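Local atomic coordinates of PspGI restriction endonuclease (Pyrococcus sp. GI-H, PDB entry 3BM3), a protein that probably cuts DNA as a type II site-specific endonuclease, and is captured here bound to its substrate DNA with base flipping. Residues Val212-Gly217 with Gln241-Phe246; Ile157-Lys162 with Trp188-Asp193. The protein carries 2 engineered substitutions. One frame throughout, in Å; residues are numbered along the deposited sequence. Where two conformers were deposited one is given.

Interaction 1 (Val212-Gly217 with Gln241-Phe246)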
loop_
_atom_site.group_PDB
_atom_site.type_symbol
_atom_site.label_atom_id
_atom_site.label_comp_id
_atom_site.label_asym_id
_atom_site.label_seq_id
_atom_site.Cartn_x
_atom_site.Cartn_y
_atom_site.Cartn_z
ATOM N N VAL C 212 -9.105 7.754 -14.497
ATOM C CA VAL C 212 -8.535 8.143 -13.220
ATOM C C VAL C 212 -9.333 9.314 -12.739
ATOM O O VAL C 212 -9.423 10.305 -13.457
ATOM C CB VAL C 212 -7.069 8.495 -13.384
ATOM C CG1 VAL C 212 -6.576 9.290 -12.181
ATOM C CG2 VAL C 212 -6.257 7.174 -13.582
ATOM N N TYR C 213 -9.870 9.219 -11.527
ATOM C CA TYR C 213 -10.627 10.300 -10.910
ATOM C C TYR C 213 -9.868 10.898 -9.753
ATOM O O TYR C 213 -9.322 10.177 -8.934
ATOM C CB TYR C 213 -11.980 9.826 -10.411
ATOM C CG TYR C 213 -12.860 9.454 -11.580
ATOM C CD1 TYR C 213 -13.743 10.373 -12.118
ATOM C CD2 TYR C 213 -12.759 8.197 -12.162
ATOM C CE1 TYR C 213 -14.516 10.048 -13.199
ATOM C CE2 TYR C 213 -13.509 7.846 -13.231
ATOM C CZ TYR C 213 -14.400 8.790 -13.772
ATOM O OH TYR C 213 -15.167 8.434 -14.855
ATOM N N VAL C 214 -9.834 12.210 -9.704
ATOM C CA VAL C 214 -8.994 12.920 -8.763
ATOM C C VAL C 214 -9.892 13.882 -7.981
ATOM O O VAL C 214 -10.863 14.398 -8.493
ATOM C CB VAL C 214 -7.825 13.662 -9.475
ATOM C CG1 VAL C 214 -7.016 12.729 -10.398
ATOM C CG2 VAL C 214 -8.298 14.837 -10.260
ATOM N N ILE C 215 -9.602 14.082 -6.702
ATOM C CA ILE C 215 -10.362 15.002 -5.908
ATOM C C ILE C 215 -10.404 16.325 -6.688
ATOM O O ILE C 215 -9.418 16.733 -7.266
ATOM C CB ILE C 215 -9.738 15.181 -4.513
ATOM C CG1 ILE C 215 -10.648 16.002 -3.611
ATOM C CG2 ILE C 215 -8.289 15.699 -4.584
ATOM C CD1 ILE C 215 -10.291 15.899 -2.131
ATOM N N ASP C 216 -11.551 16.989 -6.694
ATOM C CA ASP C 216 -11.752 18.101 -7.616
ATOM C C ASP C 216 -10.673 19.144 -7.513
ATOM O O ASP C 216 -10.235 19.665 -8.539
ATOM C CB ASP C 216 -13.123 18.739 -7.443
ATOM C CG ASP C 216 -14.261 17.860 -7.924
ATOM O OD1 ASP C 216 -14.077 16.659 -8.158
ATOM O OD2 ASP C 216 -15.378 18.414 -8.041
ATOM N N GLY C 217 -10.246 19.428 -6.278
ATOM C CA GLY C 217 -9.228 20.436 -5.977
ATOM C C GLY C 217 -7.879 20.210 -6.612
ATOM O O GLY C 217 -7.069 21.123 -6.725
ATOM N N GLN C 241 -8.083 13.171 -21.403
ATOM C CA GLN C 241 -9.453 12.710 -21.593
ATOM C C GLN C 241 -9.902 11.656 -20.587
ATOM O O GLN C 241 -11.086 11.540 -20.322
ATOM C CB GLN C 241 -9.651 12.168 -22.994
ATOM C CG GLN C 241 -9.539 13.255 -24.065
ATOM C CD GLN C 241 -9.221 12.713 -25.466
ATOM O OE1 GLN C 241 -9.021 13.490 -26.411
ATOM N NE2 GLN C 241 -9.138 11.371 -25.595
ATOM N N LYS C 242 -8.937 10.907 -20.069
ATOM C CA LYS C 242 -9.176 9.808 -19.155
ATOM C C LYS C 242 -8.969 10.222 -17.699
ATOM O O LYS C 242 -9.140 9.400 -16.816
ATOM C CB LYS C 242 -8.248 8.651 -19.508
ATOM C CG LYS C 242 -8.584 8.033 -20.887
ATOM C CD LYS C 242 -7.461 7.140 -21.471
ATOM C CE LYS C 242 -7.748 6.777 -22.959
ATOM N NZ LYS C 242 -7.502 7.865 -23.998
ATOM N N ILE C 243 -8.593 11.467 -17.447
ATOM C CA ILE C 243 -8.418 11.956 -16.083
ATOM C C ILE C 243 -9.593 12.860 -15.825
ATOM O O ILE C 243 -9.868 13.721 -16.617
ATOM C CB ILE C 243 -7.091 12.747 -15.923
ATOM C CG1 ILE C 243 -5.904 11.811 -16.149
ATOM C CG2 ILE C 243 -7.004 13.412 -14.584
ATOM C CD1 ILE C 243 -4.574 12.591 -16.398
ATOM N N ARG C 244 -10.269 12.648 -14.704
ATOM C CA ARG C 244 -11.535 13.300 -14.450
ATOM C C ARG C 244 -11.582 13.780 -13.016
ATOM O O ARG C 244 -10.926 13.233 -12.140
ATOM C CB ARG C 244 -12.701 12.333 -14.658
ATOM C CG ARG C 244 -12.763 11.594 -15.968
ATOM C CD ARG C 244 -13.272 12.459 -17.022
ATOM N NE ARG C 244 -14.731 12.583 -16.918
ATOM C CZ ARG C 244 -15.426 13.586 -17.441
ATOM N NH1 ARG C 244 -14.796 14.584 -18.042
ATOM N NH2 ARG C 244 -16.731 13.610 -17.327
ATOM N N ARG C 245 -12.408 14.784 -12.777
ATOM C CA ARG C 245 -12.706 15.168 -11.419
ATOM C C ARG C 245 -13.571 14.104 -10.770
ATOM O O ARG C 245 -14.452 13.517 -11.389
ATOM C CB ARG C 245 -13.464 16.503 -11.430
ATOM C CG ARG C 245 -12.695 17.646 -11.927
ATOM C CD ARG C 245 -13.609 18.867 -11.931
ATOM N NE ARG C 245 -12.884 20.117 -12.181
ATOM C CZ ARG C 245 -12.608 20.613 -13.392
ATOM N NH1 ARG C 245 -12.983 19.965 -14.494
ATOM N NH2 ARG C 245 -11.951 21.767 -13.508
ATOM N N PHE C 246 -13.363 13.916 -9.474
ATOM C CA PHE C 246 -14.225 13.070 -8.673
ATOM C C PHE C 246 -15.703 13.346 -8.928
ATOM O O PHE C 246 -16.505 12.444 -9.085
ATOM C CB PHE C 246 -13.904 13.292 -7.201
ATOM C CG PHE C 246 -14.821 12.557 -6.272
ATOM C CD1 PHE C 246 -14.571 11.245 -5.938
ATOM C CD2 PHE C 246 -15.954 13.165 -5.759
ATOM C CE1 PHE C 246 -15.401 10.577 -5.064
ATOM C CE2 PHE C 246 -16.798 12.481 -4.894
ATOM C CZ PHE C 246 -16.506 11.191 -4.557
#

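Interaction 2 (Ile157-Lys162 with Trp188-Asp193). With nucleotides of chain A.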
loop_
_atom_site.group_PDB
_atom_site.type_symbol
_atom_site.label_atom_id
_atom_site.label_comp_id
_atom_site.label_asym_id
_atom_site.label_seq_id
_atom_site.Cartn_x
_atom_site.Cartn_y
_atom_site.Cartn_z
ATOM N N ILE C 157 -14.618 -0.157 -9.753
ATOM C CA ILE C 157 -14.099 1.088 -9.228
ATOM C C ILE C 157 -13.300 0.806 -7.987
ATOM O O ILE C 157 -13.816 0.169 -7.048
ATOM C CB ILE C 157 -15.195 2.072 -8.875
ATOM C CG1 ILE C 157 -16.118 2.281 -10.077
ATOM C CG2 ILE C 157 -14.541 3.402 -8.466
ATOM C CD1 ILE C 157 -17.267 3.288 -9.871
ATOM N N THR C 158 -12.048 1.237 -7.999
ATOM C CA THR C 158 -11.186 1.152 -6.840
ATOM C C THR C 158 -11.136 2.564 -6.274
ATOM O O THR C 158 -11.045 3.536 -7.022
ATOM C CB THR C 158 -9.781 0.605 -7.199
ATOM O OG1 THR C 158 -9.902 -0.746 -7.669
ATOM C CG2 THR C 158 -8.877 0.628 -5.970
ATOM N N VAL C 159 -11.263 2.677 -4.954
ATOM C CA VAL C 159 -11.375 3.935 -4.312
ATOM C C VAL C 159 -10.324 3.992 -3.206
ATOM O O VAL C 159 -10.187 3.042 -2.445
ATOM C CB VAL C 159 -12.766 4.066 -3.744
ATOM C CG1 VAL C 159 -12.864 5.202 -2.793
ATOM C CG2 VAL C 159 -13.775 4.208 -4.886
ATOM N N LYS C 160 -9.561 5.071 -3.180
ATOM C CA LYS C 160 -8.600 5.348 -2.106
ATOM C C LYS C 160 -8.721 6.775 -1.632
ATOM O O LYS C 160 -9.094 7.625 -2.410
ATOM C CB LYS C 160 -7.166 5.072 -2.557
ATOM C CG LYS C 160 -6.938 3.613 -2.822
ATOM C CD LYS C 160 -5.521 3.300 -3.088
ATOM C CE LYS C 160 -5.395 1.866 -3.552
ATOM N NZ LYS C 160 -5.844 0.917 -2.555
ATOM N N ARG C 161 -8.426 7.010 -0.356
ATOM C CA ARG C 161 -8.423 8.351 0.190
ATOM C C ARG C 161 -7.067 8.927 -0.210
ATOM O O ARG C 161 -6.876 9.279 -1.385
ATOM C CB ARG C 161 -8.692 8.317 1.679
ATOM C CG ARG C 161 -8.854 9.663 2.315
ATOM C CD ARG C 161 -9.188 9.472 3.764
ATOM N NE ARG C 161 -9.328 10.738 4.467
ATOM C CZ ARG C 161 -8.326 11.522 4.867
ATOM N NH1 ARG C 161 -7.058 11.240 4.571
ATOM N NH2 ARG C 161 -8.582 12.654 5.505
ATOM N N LYS C 162 -6.142 9.073 0.724
ATOM C CA LYS C 162 -4.774 9.354 0.299
ATOM C C LYS C 162 -4.196 8.114 -0.389
ATOM O O LYS C 162 -4.492 6.987 -0.021
ATOM C CB LYS C 162 -3.905 9.842 1.425
ATOM C CG LYS C 162 -4.326 11.232 1.819
ATOM C CD LYS C 162 -3.636 11.720 3.070
ATOM C CE LYS C 162 -3.981 13.214 3.352
ATOM N NZ LYS C 162 -3.339 13.789 4.564
ATOM N N TRP C 188 -11.840 1.697 -13.105
ATOM C CA TRP C 188 -11.668 3.108 -12.852
ATOM C C TRP C 188 -11.061 3.276 -11.475
ATOM O O TRP C 188 -11.392 2.550 -10.562
ATOM C CB TRP C 188 -12.993 3.871 -12.913
ATOM C CG TRP C 188 -13.711 3.806 -14.223
ATOM C CD1 TRP C 188 -13.323 3.170 -15.351
ATOM C CD2 TRP C 188 -14.990 4.386 -14.513
ATOM N NE1 TRP C 188 -14.280 3.305 -16.332
ATOM C CE2 TRP C 188 -15.297 4.073 -15.847
ATOM C CE3 TRP C 188 -15.872 5.195 -13.794
ATOM C CZ2 TRP C 188 -16.469 4.510 -16.454
ATOM C CZ3 TRP C 188 -17.055 5.598 -14.399
ATOM C CH2 TRP C 188 -17.320 5.278 -15.710
ATOM N N PHE C 189 -10.181 4.255 -11.354
ATOM C CA PHE C 189 -9.516 4.529 -10.096
ATOM C C PHE C 189 -9.986 5.870 -9.611
ATOM O O PHE C 189 -9.984 6.869 -10.339
ATOM C CB PHE C 189 -8.018 4.615 -10.320
ATOM C CG PHE C 189 -7.235 4.950 -9.088
ATOM C CD1 PHE C 189 -6.777 3.930 -8.263
ATOM C CD2 PHE C 189 -6.996 6.244 -8.738
ATOM C CE1 PHE C 189 -6.089 4.230 -7.089
ATOM C CE2 PHE C 189 -6.297 6.539 -7.564
ATOM C CZ PHE C 189 -5.837 5.534 -6.771
ATOM N N VAL C 190 -10.297 5.905 -8.326
ATOM C CA VAL C 190 -10.678 7.131 -7.650
ATOM C C VAL C 190 -9.742 7.347 -6.462
ATOM O O VAL C 190 -9.623 6.478 -5.621
ATOM C CB VAL C 190 -12.115 7.043 -7.102
ATOM C CG1 VAL C 190 -12.464 8.294 -6.352
ATOM C CG2 VAL C 190 -13.083 6.743 -8.200
ATOM N N GLY C 191 -9.112 8.516 -6.430
ATOM C CA GLY C 191 -8.273 8.907 -5.328
ATOM C C GLY C 191 -8.861 10.166 -4.779
ATOM O O GLY C 191 -9.515 10.929 -5.503
ATOM N N PHE C 192 -8.723 10.366 -3.489
ATOM C CA PHE C 192 -9.266 11.554 -2.872
ATOM C C PHE C 192 -8.104 12.259 -2.172
ATOM O O PHE C 192 -8.060 12.406 -0.956
ATOM C CB PHE C 192 -10.388 11.176 -1.919
ATOM C CG PHE C 192 -11.446 12.237 -1.796
ATOM C CD1 PHE C 192 -12.152 12.615 -2.895
ATOM C CD2 PHE C 192 -11.726 12.830 -0.577
ATOM C CE1 PHE C 192 -13.115 13.621 -2.818
ATOM C CE2 PHE C 192 -12.695 13.807 -0.495
ATOM C CZ PHE C 192 -13.399 14.168 -1.632
ATOM N N ASP C 193 -7.155 12.680 -3.000
ATOM C CA ASP C 193 -5.815 13.028 -2.549
ATOM C C ASP C 193 -5.369 14.215 -3.326
ATOM O O ASP C 193 -5.167 14.152 -4.531
ATOM C CB ASP C 193 -4.859 11.831 -2.749
ATOM C CG ASP C 193 -3.497 12.036 -2.133
ATOM O OD1 ASP C 193 -3.114 13.197 -1.893
ATOM O OD2 ASP C 193 -2.788 11.017 -1.933
ATOM P P DA A 6 -5.343 8.499 4.942
ATOM O OP1 DA A 6 -5.811 8.728 3.546
ATOM O OP2 DA A 6 -4.568 9.566 5.632
ATOM O "O5'" DA A 6 -6.637 8.129 5.789
ATOM C "C5'" DA A 6 -6.579 8.098 7.206
ATOM C "C4'" DA A 6 -6.933 9.458 7.745
ATOM O "O4'" DA A 6 -8.349 9.723 7.595
ATOM C "C3'" DA A 6 -6.621 9.646 9.229
ATOM O "O3'" DA A 6 -5.875 10.849 9.369
ATOM C "C2'" DA A 6 -7.989 9.774 9.875
ATOM C "C1'" DA A 6 -8.786 10.401 8.756
ATOM N N9 DA A 6 -10.239 10.258 8.850
ATOM C C8 DA A 6 -11.158 10.874 8.041
ATOM N N7 DA A 6 -12.400 10.596 8.345
ATOM C C5 DA A 6 -12.296 9.734 9.425
ATOM C C6 DA A 6 -13.265 9.089 10.208
ATOM N N6 DA A 6 -14.580 9.216 10.008
ATOM N N1 DA A 6 -12.834 8.302 11.217
ATOM C C2 DA A 6 -11.514 8.181 11.415
ATOM N N3 DA A 6 -10.506 8.737 10.745
ATOM C C4 DA A 6 -10.969 9.514 9.749
ATOM P P DC A 5 -7.770 3.856 1.778
ATOM O OP1 DC A 5 -8.616 5.013 1.438
ATOM O OP2 DC A 5 -7.059 3.108 0.709
ATOM O "O5'" DC A 5 -6.689 4.348 2.837
ATOM C "C5'" DC A 5 -7.112 5.003 4.021
ATOM C "C4'" DC A 5 -5.918 5.262 4.906
ATOM O "O4'" DC A 5 -5.355 3.984 5.251
ATOM C "C3'" DC A 5 -4.811 6.057 4.213
ATOM O "O3'" DC A 5 -4.455 7.176 5.011
ATOM C "C2'" DC A 5 -3.648 5.091 4.098
ATOM C "C1'" DC A 5 -3.946 4.037 5.144
ATOM N N1 DC A 5 -3.476 2.707 4.749
ATOM C C2 DC A 5 -2.729 1.960 5.655
ATOM O O2 DC A 5 -2.562 2.407 6.800
ATOM N N3 DC A 5 -2.217 0.769 5.268
ATOM C C4 DC A 5 -2.454 0.312 4.032
ATOM N N4 DC A 5 -1.905 -0.850 3.675
ATOM C C5 DC A 5 -3.260 1.034 3.107
ATOM C C6 DC A 5 -3.745 2.213 3.501
#

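Interaction 1 (Val212-Gly217 with Gln241-Phe246)
V212-V214 and I243-R245 pair as neighbouring parallel strands at one margin of the mixed sheet of the PD-(D/E)XK nuclease fold, strand 243-245 being outermost within the chain. Four backbone hydrogen bonds join them, V212 and V214 each bonding the residues on either side of their partners I243 and R245: V212 N to K242 O (2.8 Å), R244 N to V212 O, V214 N to R244 O and F246 N to V214 O (2.7 Å).

Apolar contact is light. The beta-branched V212 and I243 share a face and suit an extended backbone; V214 CG1 meets I243 CG2 at 4.2 Å, and helices 198-206 and 216-227 cover these residues.

On the other face Y213 and R244 run side by side. R244 CB approaches the ring obliquely, 3.3 Å from Y213 CE1, while R245 O lies at the ring edge near its plane. The bends at chi2 and chi3 (both -78°) carry the R244 guanidinium to D252, which also receives Y213 OH; arginine and tyrosine thus pair aliphatic and aromatic contact with polar ends.

D216 crosses R245 at about a right angle but makes no salt bridge with it; R245 pairs with D220, and D216 OD2 bonds S247 OG. D216 OD1 rests 3.3 Å from R245 CB.

Interaction 2 (Ile157-Lys162 with Trp188-Asp193)
I157-K160 and W188-G191 are the two parallel strands of a beta-alpha-beta unit whose crossover is helix 167-181, in the core of the PD-(D/E)XK fold. Backbone bonds join T158 N to W188 O (3.0 Å), V190 N to T158 O and K160 N to V190 O. Past K160 the pairing changes: F192 N turns chiefly to R161 O (3.0 Å), with K160 O a weak second acceptor.

I157, V159, V190 and W188 share one face, the branched ones meeting one another. I157 CG2, anti to its own N, reaches V190 CG2 at 3.7 Å, and V159 lies alongside V190, CG2 against CB. On the other face the K160 chain crosses F189 at about a right angle; K160 CD comes obliquely to F189 CE1 (4.1 Å), while NZ pairs with E169.

The residues after K160 present two backbone N-H groups to the DNA of chain A. R161 N binds OP1 of DC5 (2.7 Å), and K162 N binds OP1 of DA6, which also receives R161 NH1 (3.0 Å) in the guanidinium plane. With CG anti to the backbone N (chi1 -174°) and the chain extended to NE, R161 lays one guanidinium face under the DA6 sugar, O4' sitting 3.3 Å above the centre of the guanidinium. E60 pairs with R161 NE and probably helps fix this pose. D193 crosses K162, its OD2 close to K162 CA; OD2 accepts V163 N and OD1 accepts E195 N.

I157, W188 and V190 pack on helix 249-259, V159 and V190 on F104 of helix 85-115, and strands 139-141 and 211-214 continue the sheet beyond the two strands.

After its N-terminal helices, including 52-80 and 85-115, and a short two-stranded sheet, the chain enters the mixed sheet at strand 139-141. Interaction 2 closes the loop from 157-162 through helix 167-181 to 188-193. After helix 198-206 the chain returns as strand 211-214, and interaction 1 closes a second loop through helices 216-227 and 236-240. The loops follow in series, neither nested nor crossed. Their centres lie 10 Å apart, and the middle strands join them: Y213 N probably bonds F189 O, and Y213 O probably bonds G191 N. Together they tie strand 155-160, which leads into the DNA-binding R161 and K162, to the outermost strand 243-245.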